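Local coordinates for protein putative phosphoenolpyruvate-dependent sugar phosphotransferase system (PTS) permease (PDB 3MTQ) that probably serves as a mannose/fructose-type IIA component that relays phosphoryl groups in phosphoenolpyruvate-dependent sugar uptake, at residues R22-A27 with E79-T84; I116-S121 with T132-N137; S31-L36 with T52-V57; N38-I43 with L110-I115. All coordinates share one frame; numbering follows the deposited sequence.

Interaction 1. Residues R22-A27 with E79-T84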
loop_
_atom_site.group_PDB
_atom_site.type_symbol
_atom_site.label_atom_id
_atom_site.label_comp_id
_atom_site.label_asym_id
_atom_site.label_seq_id
_atom_site.Cartn_x
_atom_site.Cartn_y
_atom_site.Cartn_z
ATOM N N ARG A 22 -17.946 0.613 13.474
ATOM C CA ARG A 22 -16.649 0.163 13.019
ATOM C C ARG A 22 -15.833 1.408 12.696
ATOM O O ARG A 22 -16.318 2.263 11.926
ATOM C CB ARG A 22 -16.856 -0.714 11.798
ATOM C CG ARG A 22 -15.636 -1.415 11.240
ATOM C CD ARG A 22 -16.091 -2.440 10.237
ATOM N NE ARG A 22 -16.469 -3.721 10.839
ATOM C CZ ARG A 22 -17.358 -4.574 10.323
ATOM N NH1 ARG A 22 -18.031 -4.275 9.213
ATOM N NH2 ARG A 22 -17.613 -5.715 10.942
ATOM N N HIS A 23 -14.637 1.496 13.317
ATOM C CA HIS A 23 -13.672 2.541 13.075
ATOM C C HIS A 23 -12.409 1.926 12.470
ATOM O O HIS A 23 -12.059 0.783 12.779
ATOM C CB HIS A 23 -13.268 3.259 14.366
ATOM C CG HIS A 23 -14.412 3.718 15.221
ATOM N ND1 HIS A 23 -14.989 4.964 15.086
ATOM C CD2 HIS A 23 -15.013 3.138 16.290
ATOM C CE1 HIS A 23 -15.932 5.108 16.000
ATOM N NE2 HIS A 23 -15.960 4.017 16.747
ATOM N N TYR A 24 -11.760 2.672 11.580
ATOM C CA TYR A 24 -10.516 2.219 10.952
ATOM C C TYR A 24 -9.374 3.181 11.272
ATOM O O TYR A 24 -9.574 4.423 11.315
ATOM C CB TYR A 24 -10.678 2.102 9.429
ATOM C CG TYR A 24 -11.894 1.327 8.942
ATOM C CD1 TYR A 24 -11.777 0.019 8.470
ATOM C CD2 TYR A 24 -13.152 1.913 8.926
ATOM C CE1 TYR A 24 -12.877 -0.674 8.016
ATOM C CE2 TYR A 24 -14.263 1.222 8.483
ATOM C CZ TYR A 24 -14.119 -0.075 8.028
ATOM O OH TYR A 24 -15.247 -0.722 7.579
ATOM N N ILE A 25 -8.188 2.619 11.506
ATOM C CA ILE A 25 -6.966 3.391 11.681
ATOM C C ILE A 25 -5.977 2.887 10.609
ATOM O O ILE A 25 -5.753 1.646 10.454
ATOM C CB ILE A 25 -6.313 3.233 13.050
ATOM C CG1 ILE A 25 -7.165 3.830 14.157
ATOM C CG2 ILE A 25 -4.887 3.854 13.017
ATOM C CD1 ILE A 25 -6.730 3.374 15.557
ATOM N N PHE A 26 -5.478 3.814 9.819
ATOM C CA PHE A 26 -4.336 3.552 8.955
ATOM C C PHE A 26 -3.149 4.097 9.682
ATOM O O PHE A 26 -3.111 5.314 10.058
ATOM C CB PHE A 26 -4.389 4.219 7.574
ATOM C CG PHE A 26 -5.561 3.831 6.696
ATOM C CD1 PHE A 26 -6.409 2.756 6.990
ATOM C CD2 PHE A 26 -5.768 4.542 5.518
ATOM C CE1 PHE A 26 -7.479 2.460 6.148
ATOM C CE2 PHE A 26 -6.816 4.225 4.672
ATOM C CZ PHE A 26 -7.669 3.196 4.986
ATOM N N ALA A 27 -2.173 3.221 9.914
ATOM C CA ALA A 27 -0.973 3.587 10.648
ATOM C C ALA A 27 0.309 3.300 9.871
ATOM O O ALA A 27 0.553 2.197 9.403
ATOM C CB ALA A 27 -0.943 2.959 12.021
ATOM N N GLU A 79 -15.926 -1.390 17.324
ATOM C CA GLU A 79 -14.868 -2.145 16.679
ATOM C C GLU A 79 -13.819 -1.175 16.130
ATOM O O GLU A 79 -14.164 -0.135 15.494
ATOM C CB GLU A 79 -15.462 -3.008 15.570
ATOM C CG GLU A 79 -14.702 -4.242 15.206
ATOM C CD GLU A 79 -15.485 -5.037 14.192
ATOM O OE1 GLU A 79 -15.432 -4.696 12.975
ATOM O OE2 GLU A 79 -16.187 -5.979 14.619
ATOM N N LEU A 80 -12.561 -1.517 16.385
ATOM C CA LEU A 80 -11.404 -0.810 15.877
ATOM C C LEU A 80 -10.593 -1.752 14.993
ATOM O O LEU A 80 -10.063 -2.761 15.478
ATOM C CB LEU A 80 -10.542 -0.335 17.048
ATOM C CG LEU A 80 -9.406 0.654 16.766
ATOM C CD1 LEU A 80 -9.876 1.741 15.749
ATOM C CD2 LEU A 80 -8.891 1.252 18.072
ATOM N N ILE A 81 -10.493 -1.412 13.708
ATOM C CA ILE A 81 -9.659 -2.150 12.759
ATOM C C ILE A 81 -8.438 -1.296 12.403
ATOM O O ILE A 81 -8.573 -0.258 11.753
ATOM C CB ILE A 81 -10.451 -2.586 11.495
ATOM C CG1 ILE A 81 -11.701 -3.371 11.911
ATOM C CG2 ILE A 81 -9.546 -3.415 10.544
ATOM C CD1 ILE A 81 -12.625 -3.728 10.733
ATOM N N VAL A 82 -7.265 -1.712 12.885
ATOM C CA VAL A 82 -6.005 -1.010 12.617
ATOM C C VAL A 82 -5.265 -1.729 11.492
ATOM O O VAL A 82 -5.092 -2.990 11.513
ATOM C CB VAL A 82 -5.100 -0.903 13.887
ATOM C CG1 VAL A 82 -3.871 -0.056 13.621
ATOM C CG2 VAL A 82 -5.868 -0.324 15.104
ATOM N N ILE A 83 -4.880 -0.970 10.480
ATOM C CA ILE A 83 -4.092 -1.490 9.358
ATOM C C ILE A 83 -2.803 -0.676 9.303
ATOM O O ILE A 83 -2.833 0.581 9.110
ATOM C CB ILE A 83 -4.803 -1.409 7.956
ATOM C CG1 ILE A 83 -6.249 -1.926 7.973
ATOM C CG2 ILE A 83 -3.986 -2.197 6.934
ATOM C CD1 ILE A 83 -7.325 -0.870 8.290
ATOM N N THR A 84 -1.681 -1.351 9.530
ATOM C CA THR A 84 -0.391 -0.729 9.574
ATOM C C THR A 84 0.356 -0.978 8.274
ATOM O O THR A 84 0.026 -1.921 7.495
ATOM C CB THR A 84 0.463 -1.250 10.745
ATOM O OG1 THR A 84 0.691 -2.680 10.559
ATOM C CG2 THR A 84 -0.246 -1.030 12.072
#
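In the conformer of E79 described here, its OE1 takes two N-H groups of R22: NE at 2.6 Å in a nearly straight hydrogen bond (167°) that is part of a salt bridge, and NH2 in a weak, bent one. OE1 lies in the guanidinium plane, and the carboxylate plane is turned 26° from it. R22 NH2 also bonds T127 OG1 and E124 O, while E79 OE2 reaches T127 OG1, so the pair is tied to the start of helix 127-141 and to E124 shortly before it. From this end the two strands run on in parallel. H23, I25 and A27 donate their N-H to the carbonyls of E79, I81 and I83, and I81 N and I83 N answer to H23 O and I25 O (I83 N to I25 O, 2.8 Å). These are the two inner strands of the four-stranded parallel sheet, order 2-1-3-4, of this alpha/beta fold. On the face of Y24, I81, F26 and I83, I81 CD1 lies 3.7 Å from R22 CD, and helix 112-120 packs over Y24, F26 and I83. On the other face I25 CD1 reaches L80 CD1 at 3.5 Å and V82 CG2 at 3.8 Å. There F95 of helix 90-96 covers A27, V82 and T84, and H23 NE2 is bonded to D78 OD2.

Interaction 2. Residues I116-S121 with T132-N137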
loop_
_atom_site.group_PDB
_atom_site.type_symbol
_atom_site.label_atom_id
_atom_site.label_comp_id
_atom_site.label_asym_id
_atom_site.label_seq_id
_atom_site.Cartn_x
_atom_site.Cartn_y
_atom_site.Cartn_z
ATOM N N ILE A 116 -10.443 -1.132 -0.125
ATOM C CA ILE A 116 -11.631 -1.136 -0.970
ATOM C C ILE A 116 -12.539 -2.354 -0.676
ATOM O O ILE A 116 -13.774 -2.234 -0.551
ATOM C CB ILE A 116 -11.243 -1.112 -2.458
ATOM C CG1 ILE A 116 -10.611 0.247 -2.808
ATOM C CG2 ILE A 116 -12.468 -1.313 -3.332
ATOM C CD1 ILE A 116 -11.438 1.394 -2.295
ATOM N N ASP A 117 -11.933 -3.535 -0.557
ATOM C CA ASP A 117 -12.703 -4.755 -0.252
ATOM C C ASP A 117 -13.397 -4.682 1.111
ATOM O O ASP A 117 -14.566 -5.078 1.253
ATOM C CB ASP A 117 -11.832 -6.015 -0.313
ATOM C CG ASP A 117 -12.635 -7.260 -0.687
ATOM O OD1 ASP A 117 -13.094 -7.295 -1.843
ATOM O OD2 ASP A 117 -12.843 -8.181 0.152
ATOM N N LEU A 118 -12.691 -4.189 2.122
ATOM C CA LEU A 118 -13.250 -3.962 3.460
ATOM C C LEU A 118 -14.446 -2.999 3.426
ATOM O O LEU A 118 -15.480 -3.256 4.056
ATOM C CB LEU A 118 -12.181 -3.424 4.421
ATOM C CG LEU A 118 -11.128 -4.453 4.864
ATOM C CD1 LEU A 118 -9.892 -3.825 5.564
ATOM C CD2 LEU A 118 -11.822 -5.475 5.754
ATOM N N LEU A 119 -14.311 -1.892 2.695
ATOM C CA LEU A 119 -15.365 -0.900 2.653
ATOM C C LEU A 119 -16.623 -1.361 1.891
ATOM O O LEU A 119 -17.740 -1.105 2.361
ATOM C CB LEU A 119 -14.815 0.434 2.118
ATOM C CG LEU A 119 -13.812 1.165 3.019
ATOM C CD1 LEU A 119 -13.268 2.416 2.262
ATOM C CD2 LEU A 119 -14.386 1.565 4.392
ATOM N N ILE A 120 -16.439 -2.025 0.746
ATOM C CA ILE A 120 -17.508 -2.744 -0.005
ATOM C C ILE A 120 -18.339 -3.694 0.881
ATOM O O ILE A 120 -19.567 -3.619 0.902
ATOM C CB ILE A 120 -16.883 -3.571 -1.181
ATOM C CG1 ILE A 120 -16.490 -2.632 -2.328
ATOM C CG2 ILE A 120 -17.821 -4.705 -1.695
ATOM C CD1 ILE A 120 -15.836 -3.320 -3.452
ATOM N N SER A 121 -17.645 -4.575 1.615
ATOM C CA SER A 121 -18.272 -5.510 2.542
ATOM C C SER A 121 -18.548 -4.967 3.929
ATOM O O SER A 121 -18.552 -5.680 4.890
ATOM C CB SER A 121 -17.382 -6.740 2.629
ATOM O OG SER A 121 -17.254 -7.277 1.343
ATOM N N THR A 132 -10.601 -11.689 6.881
ATOM C CA THR A 132 -9.956 -12.780 6.173
ATOM C C THR A 132 -10.291 -12.762 4.672
ATOM O O THR A 132 -9.379 -12.859 3.849
ATOM C CB THR A 132 -10.303 -14.151 6.819
ATOM O OG1 THR A 132 -11.713 -14.259 6.935
ATOM C CG2 THR A 132 -9.697 -14.269 8.212
ATOM N N GLU A 133 -11.575 -12.620 4.320
ATOM C CA GLU A 133 -11.989 -12.496 2.908
ATOM C C GLU A 133 -11.352 -11.296 2.190
ATOM O O GLU A 133 -10.879 -11.394 1.030
ATOM C CB GLU A 133 -13.521 -12.455 2.760
ATOM C CG GLU A 133 -14.202 -13.845 3.017
ATOM C CD GLU A 133 -15.718 -13.867 2.810
ATOM O OE1 GLU A 133 -16.368 -12.798 2.619
ATOM O OE2 GLU A 133 -16.272 -14.982 2.868
ATOM N N ALA A 134 -11.366 -10.148 2.855
ATOM C CA ALA A 134 -10.717 -8.975 2.291
ATOM C C ALA A 134 -9.216 -9.214 2.057
ATOM O O ALA A 134 -8.683 -8.832 1.019
ATOM C CB ALA A 134 -10.944 -7.727 3.193
ATOM N N LEU A 135 -8.536 -9.813 3.017
ATOM C CA LEU A 135 -7.122 -10.105 2.862
ATOM C C LEU A 135 -6.891 -11.070 1.715
ATOM O O LEU A 135 -5.966 -10.876 0.911
ATOM C CB LEU A 135 -6.484 -10.668 4.136
ATOM C CG LEU A 135 -6.209 -9.575 5.170
ATOM C CD1 LEU A 135 -6.133 -10.120 6.538
ATOM C CD2 LEU A 135 -4.931 -8.805 4.801
ATOM N N THR A 136 -7.722 -12.097 1.629
ATOM C CA THR A 136 -7.589 -13.045 0.505
ATOM C C THR A 136 -7.776 -12.378 -0.853
ATOM O O THR A 136 -6.940 -12.536 -1.731
ATOM C CB THR A 136 -8.570 -14.207 0.642
ATOM O OG1 THR A 136 -8.244 -14.935 1.819
ATOM C CG2 THR A 136 -8.476 -15.108 -0.608
ATOM N N ASN A 137 -8.823 -11.564 -0.981
ATOM C CA ASN A 137 -9.172 -10.876 -2.233
ATOM C C ASN A 137 -8.111 -9.825 -2.586
ATOM O O ASN A 137 -7.785 -9.616 -3.763
ATOM C CB ASN A 137 -10.559 -10.216 -2.109
ATOM C CG ASN A 137 -11.263 -10.028 -3.454
ATOM O OD1 ASN A 137 -11.590 -10.996 -4.152
ATOM N ND2 ASN A 137 -11.531 -8.782 -3.800
#
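D117 reaches from helix 112-120 over A134 and meets N137 at about a right angle, with the carboxylate plane turned 31° from the amide plane. Both are modelled in two conformers, so the polar details hold for one of them. With CG anti to the backbone N (chi1 -152°), the carboxylate of D117 is carried to the facing helix. OD2 settles against the backbone of A134, 3.1 Å from its CA and 3.6 Å from its CB. OD1 turns the other way and lies 2.9 Å from N137 ND2. N137 uses the same first torsion as D117, and the CB of each points to the opposite helix.

The apolar half is the methyl of A134, lying against one branch of L118: CD2 touches A134 CB at 3.5 Å, with CG just behind at 3.7 Å. D117 CB closes on the same methyl at 4.0 Å. Here the axes of helices 116-120 and 132-137 come within 8.9 Å, their directions 141° apart.

Helix 112-120 is thus held on several sides: L119 packs on V40 and L44 of helix 32-44 and on Y24 of strand 22-29, L118 also meets L130, and L114 lies against A134 and L135. Helix 127-141 in turn brings T132 to Q147 and L135 to I142 of the second subunit.

Interaction 3. Residues S31-L36 with T52-V57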
loop_
_atom_site.group_PDB
_atom_site.type_symbol
_atom_site.label_atom_id
_atom_site.label_comp_id
_atom_site.label_asym_id
_atom_site.label_seq_id
_atom_site.Cartn_x
_atom_site.Cartn_y
_atom_site.Cartn_z
ATOM N N SER A 31 3.984 9.607 5.782
ATOM C CA SER A 31 2.689 10.085 5.308
ATOM C C SER A 31 1.894 9.106 4.441
ATOM O O SER A 31 0.797 9.413 3.961
ATOM C CB SER A 31 2.885 11.397 4.563
ATOM O OG SER A 31 3.776 11.255 3.471
ATOM N N PHE A 32 2.426 7.887 4.280
ATOM C CA PHE A 32 1.739 6.863 3.562
ATOM C C PHE A 32 0.276 6.791 3.929
ATOM O O PHE A 32 -0.529 6.845 3.023
ATOM C CB PHE A 32 2.483 5.580 3.859
ATOM C CG PHE A 32 1.881 4.294 3.316
ATOM C CD1 PHE A 32 0.837 4.213 2.407
ATOM C CD2 PHE A 32 2.444 3.148 3.769
ATOM C CE1 PHE A 32 0.371 2.907 1.977
ATOM C CE2 PHE A 32 2.018 1.865 3.323
ATOM C CZ PHE A 32 0.992 1.785 2.444
ATOM N N ALA A 33 -0.043 6.691 5.221
ATOM C CA ALA A 33 -1.430 6.506 5.687
ATOM C C ALA A 33 -2.390 7.604 5.103
ATOM O O ALA A 33 -3.500 7.361 4.648
ATOM C CB ALA A 33 -1.472 6.393 7.244
ATOM N N ASN A 34 -1.951 8.875 5.138
ATOM C CA ASN A 34 -2.689 9.932 4.512
ATOM C C ASN A 34 -2.838 9.852 3.006
ATOM O O ASN A 34 -3.921 10.070 2.455
ATOM C CB ASN A 34 -2.046 11.259 4.916
ATOM C CG ASN A 34 -2.536 11.704 6.248
ATOM O OD1 ASN A 34 -3.660 11.353 6.622
ATOM N ND2 ASN A 34 -1.751 12.533 6.951
ATOM N N GLY A 35 -1.746 9.508 2.326
ATOM C CA GLY A 35 -1.762 9.329 0.882
ATOM C C GLY A 35 -2.730 8.212 0.445
ATOM O O GLY A 35 -3.463 8.383 -0.522
ATOM N N LEU A 36 -2.729 7.092 1.189
ATOM C CA LEU A 36 -3.643 5.971 0.922
ATOM C C LEU A 36 -5.116 6.365 1.132
ATOM O O LEU A 36 -5.978 6.046 0.323
ATOM C CB LEU A 36 -3.315 4.740 1.799
ATOM C CG LEU A 36 -4.157 3.485 1.509
ATOM C CD1 LEU A 36 -4.014 3.102 0.071
ATOM C CD2 LEU A 36 -3.675 2.378 2.403
ATOM N N THR A 52 -6.033 8.480 10.619
ATOM C CA THR A 52 -4.673 8.139 10.214
ATOM C C THR A 52 -3.675 8.443 11.321
ATOM O O THR A 52 -3.765 9.476 12.029
ATOM C CB THR A 52 -4.240 8.844 8.958
ATOM O OG1 THR A 52 -4.243 10.277 9.198
ATOM C CG2 THR A 52 -5.080 8.438 7.739
ATOM N N LEU A 53 -2.713 7.553 11.474
ATOM C CA LEU A 53 -1.575 7.817 12.327
ATOM C C LEU A 53 -0.327 7.819 11.453
ATOM O O LEU A 53 0.029 6.803 10.874
ATOM C CB LEU A 53 -1.453 6.818 13.467
ATOM C CG LEU A 53 -0.390 7.162 14.526
ATOM C CD1 LEU A 53 -0.789 6.725 15.958
ATOM C CD2 LEU A 53 1.037 6.686 14.154
ATOM N N CYS A 54 0.337 8.973 11.362
ATOM C CA CYS A 54 1.554 9.062 10.566
ATOM C C CYS A 54 2.767 9.328 11.463
ATOM O O CYS A 54 2.978 10.448 11.939
ATOM C CB CYS A 54 1.443 10.140 9.498
ATOM S SG CYS A 54 0.224 9.969 8.227
ATOM N N ALA A 55 3.577 8.301 11.642
ATOM C CA ALA A 55 4.711 8.281 12.554
ATOM C C ALA A 55 5.968 8.938 12.010
ATOM O O ALA A 55 6.250 8.894 10.820
ATOM C CB ALA A 55 5.041 6.826 12.944
ATOM N N TYR A 56 6.730 9.557 12.904
ATOM C CA TYR A 56 8.028 10.150 12.547
ATOM C C TYR A 56 7.928 11.317 11.570
ATOM O O TYR A 56 8.859 11.569 10.801
ATOM C CB TYR A 56 8.975 9.080 11.992
ATOM C CG TYR A 56 9.018 7.869 12.875
ATOM C CD1 TYR A 56 9.393 7.972 14.190
ATOM C CD2 TYR A 56 8.676 6.613 12.395
ATOM C CE1 TYR A 56 9.428 6.890 14.996
ATOM C CE2 TYR A 56 8.707 5.516 13.217
ATOM C CZ TYR A 56 9.088 5.647 14.493
ATOM O OH TYR A 56 9.114 4.574 15.325
ATOM N N VAL A 57 6.795 12.016 11.572
ATOM C CA VAL A 57 6.707 13.249 10.801
ATOM C C VAL A 57 7.178 14.422 11.685
ATOM O O VAL A 57 7.581 15.459 11.159
ATOM C CB VAL A 57 5.294 13.502 10.203
ATOM C CG1 VAL A 57 4.815 12.301 9.422
ATOM C CG2 VAL A 57 4.304 13.844 11.273
#
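T52, on an outermost strand of the sheet within this chain, turns its side chain toward A33 and N34 of helix 32-44. Its CB lies 4.1 Å from the CB of A33, the methyl that rests on the strand. From there the two branches part. CG2 lies 3.4 Å from N34 OD1 and 3.6 Å from A33 O. OG1, placed between the backbone N and the carbonyl carbon (chi1 62°), donates to N34 OD1 at 2.9 Å. The hydroxyl comes from above the amide plane, 37° out of it, and so is not aimed at a lone pair. N34, modelled in two conformers, crosses T52 at about a right angle. In the conformer described its ND2 faces C54, with SG 3.5 Å away. C54 SG also lies 4.1 Å from A33 CB and 3.8 Å from the CA of S31, just before the helix.

The helix runs back against the strand, the directions of 32-36 and 52-55 being 144° apart, as the return leg of the beta-alpha-beta crossover from strand 22-29 to strand 50-55. Beyond this contact, S31 N bonds N38 OD1 of the second subunit, and the F32 ring meets that of F32 of that subunit, planes about parallel.

Apart from N34 the touching groups are small, consistent with close packing of helix on strand. In this conformer the hydroxyl bond would favour the amide oxygen facing T52 and the nitrogen facing the sulfur.

Interaction 4. Residues N38-I43 with L110-I115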
loop_
_atom_site.group_PDB
_atom_site.type_symbol
_atom_site.label_atom_id
_atom_site.label_comp_id
_atom_site.label_asym_id
_atom_site.label_seq_id
_atom_site.Cartn_x
_atom_site.Cartn_y
_atom_site.Cartn_z
ATOM N N ASN A 38 -6.241 9.270 0.748
ATOM C CA ASN A 38 -6.514 10.093 -0.441
ATOM C C ASN A 38 -7.004 9.254 -1.621
ATOM O O ASN A 38 -8.027 9.565 -2.239
ATOM C CB ASN A 38 -5.294 10.937 -0.785
ATOM C CG ASN A 38 -5.557 11.923 -1.873
ATOM O OD1 ASN A 38 -4.740 12.077 -2.790
ATOM N ND2 ASN A 38 -6.696 12.615 -1.790
ATOM N N SER A 39 -6.316 8.151 -1.895
ATOM C CA SER A 39 -6.712 7.218 -2.941
ATOM C C SER A 39 -8.134 6.699 -2.748
ATOM O O SER A 39 -8.940 6.690 -3.696
ATOM C CB SER A 39 -5.739 6.052 -2.994
ATOM O OG SER A 39 -4.465 6.475 -3.434
ATOM N N VAL A 40 -8.396 6.250 -1.533
ATOM C CA VAL A 40 -9.650 5.630 -1.135
ATOM C C VAL A 40 -10.774 6.622 -1.346
ATOM O O VAL A 40 -11.840 6.293 -1.819
ATOM C CB VAL A 40 -9.586 5.192 0.344
ATOM C CG1 VAL A 40 -10.998 4.792 0.898
ATOM C CG2 VAL A 40 -8.499 4.098 0.577
ATOM N N GLU A 41 -10.521 7.871 -0.968
ATOM C CA GLU A 41 -11.554 8.891 -1.030
ATOM C C GLU A 41 -11.835 9.393 -2.429
ATOM O O GLU A 41 -12.948 9.779 -2.731
ATOM C CB GLU A 41 -11.194 10.030 -0.117
ATOM C CG GLU A 41 -11.265 9.640 1.352
ATOM C CD GLU A 41 -11.104 10.850 2.265
ATOM O OE1 GLU A 41 -10.433 11.814 1.833
ATOM O OE2 GLU A 41 -11.664 10.823 3.398
ATOM N N LEU A 42 -10.831 9.372 -3.285
ATOM C CA LEU A 42 -11.020 9.636 -4.706
ATOM C C LEU A 42 -11.861 8.546 -5.336
ATOM O O LEU A 42 -12.567 8.780 -6.323
ATOM C CB LEU A 42 -9.666 9.721 -5.427
ATOM C CG LEU A 42 -8.830 10.940 -5.034
ATOM C CD1 LEU A 42 -7.400 10.826 -5.568
ATOM C CD2 LEU A 42 -9.519 12.166 -5.557
ATOM N N ILE A 43 -11.791 7.354 -4.779
ATOM C CA ILE A 43 -12.572 6.264 -5.363
ATOM C C ILE A 43 -13.958 6.119 -4.738
ATOM O O ILE A 43 -14.922 5.989 -5.477
ATOM C CB ILE A 43 -11.831 4.889 -5.340
ATOM C CG1 ILE A 43 -10.583 4.917 -6.243
ATOM C CG2 ILE A 43 -12.809 3.814 -5.807
ATOM C CD1 ILE A 43 -9.481 3.871 -5.894
ATOM N N LEU A 110 -0.856 -2.413 4.802
ATOM C CA LEU A 110 -1.700 -1.503 4.098
ATOM C C LEU A 110 -1.540 -1.516 2.598
ATOM O O LEU A 110 -0.421 -1.502 2.070
ATOM C CB LEU A 110 -1.368 -0.067 4.524
ATOM C CG LEU A 110 -1.987 0.628 5.692
ATOM C CD1 LEU A 110 -1.320 1.992 5.689
ATOM C CD2 LEU A 110 -3.499 0.776 5.553
ATOM N N ASN A 111 -2.675 -1.502 1.912
ATOM C CA ASN A 111 -2.726 -1.471 0.465
ATOM C C ASN A 111 -4.133 -1.143 0.046
ATOM O O ASN A 111 -5.071 -1.262 0.831
ATOM C CB ASN A 111 -2.239 -2.834 -0.147
ATOM C CG ASN A 111 -3.194 -3.977 0.109
ATOM O OD1 ASN A 111 -4.208 -4.142 -0.597
ATOM N ND2 ASN A 111 -2.864 -4.818 1.094
ATOM N N LEU A 112 -4.275 -0.639 -1.152
ATOM C CA LEU A 112 -5.542 -0.135 -1.636
ATOM C C LEU A 112 -6.577 -1.225 -1.864
ATOM O O LEU A 112 -7.718 -1.134 -1.413
ATOM C CB LEU A 112 -5.345 0.663 -2.920
ATOM C CG LEU A 112 -6.538 1.467 -3.453
ATOM C CD1 LEU A 112 -7.410 2.251 -2.405
ATOM C CD2 LEU A 112 -6.072 2.400 -4.614
ATOM N N PRO A 113 -6.173 -2.291 -2.533
ATOM C CA PRO A 113 -7.253 -3.251 -2.735
ATOM C C PRO A 113 -7.874 -3.693 -1.412
ATOM O O PRO A 113 -9.103 -3.862 -1.319
ATOM C CB PRO A 113 -6.558 -4.448 -3.414
ATOM C CG PRO A 113 -5.118 -4.059 -3.668
ATOM C CD PRO A 113 -4.944 -2.568 -3.284
ATOM N N LEU A 114 -7.059 -3.930 -0.393
ATOM C CA LEU A 114 -7.557 -4.350 0.941
ATOM C C LEU A 114 -8.591 -3.426 1.523
ATOM O O LEU A 114 -9.686 -3.829 1.944
ATOM C CB LEU A 114 -6.407 -4.519 1.922
ATOM C CG LEU A 114 -6.768 -4.793 3.377
ATOM C CD1 LEU A 114 -7.448 -6.172 3.468
ATOM C CD2 LEU A 114 -5.506 -4.743 4.225
ATOM N N ILE A 115 -8.262 -2.138 1.530
ATOM C CA ILE A 115 -9.197 -1.161 1.988
ATOM C C ILE A 115 -10.513 -1.077 1.193
ATOM O O ILE A 115 -11.593 -1.026 1.780
ATOM C CB ILE A 115 -8.489 0.227 2.069
ATOM C CG1 ILE A 115 -7.226 0.106 2.901
ATOM C CG2 ILE A 115 -9.479 1.218 2.650
ATOM C CD1 ILE A 115 -7.432 -0.595 4.205
#
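Apolar packing gathers round L112, the first residue of helix 112-120, whose CB points at helix 32-44. Its two methyls divide the work. CD1 lies 3.7 Å from V40 CG2, the two side chains sliding past each other in opposite directions. CD2 meets I43 CD1 tip to tip at 3.9 Å and S39 CB at 4.0 Å. The extended first torsion of L112 (chi1 -170°) carries this fork across. V40 CG2 is shared: the same methyl touches I115 CG2 at 3.7 Å, those two side chains crossing at about a right angle, so V40 fits between the leucine and the isoleucine one turn further on.

The polar bonds involve other partners. N111 is the N-cap of helix 112-120: its OD1 accepts from L114 N at 2.9 Å, the donor standing above the amide plane, and its ND2 bonds G109 O. S39 turns its OG to H29 O of the second subunit, while L112 also packs on D85 of that subunit.

Between the two helices themselves the join is aliphatic carbon against aliphatic carbon, so shape and burial, not directed bonds, set how they pack. The polar groups serve elsewhere: N111 caps a helix start and S39 bonds across the subunit interface.

Interaction 1 forms the middle of the sheet; interaction 3 sets helix 32-44 on the neighbouring strand 50-55, and interactions 2 and 4 join helices to each other. F26 O lies 2.7 Å from L53 N, probably a hydrogen bond that ties interaction 3 to the sheet core. T84 O to L110 N, 2.9 Å, probably does the same for interaction 4. Helix 32-44 serves interactions 3 and 4, linked where L36 CD2 meets L110 CD2 at 3.5 Å. Helix 112-120 serves interactions 4 and 2, with L119 CD1 at 3.6 Å from V40 CG1. Interactions 2 and 3 do not touch, their centres about 21 Å apart, yet both, like interaction 4, reach the second subunit.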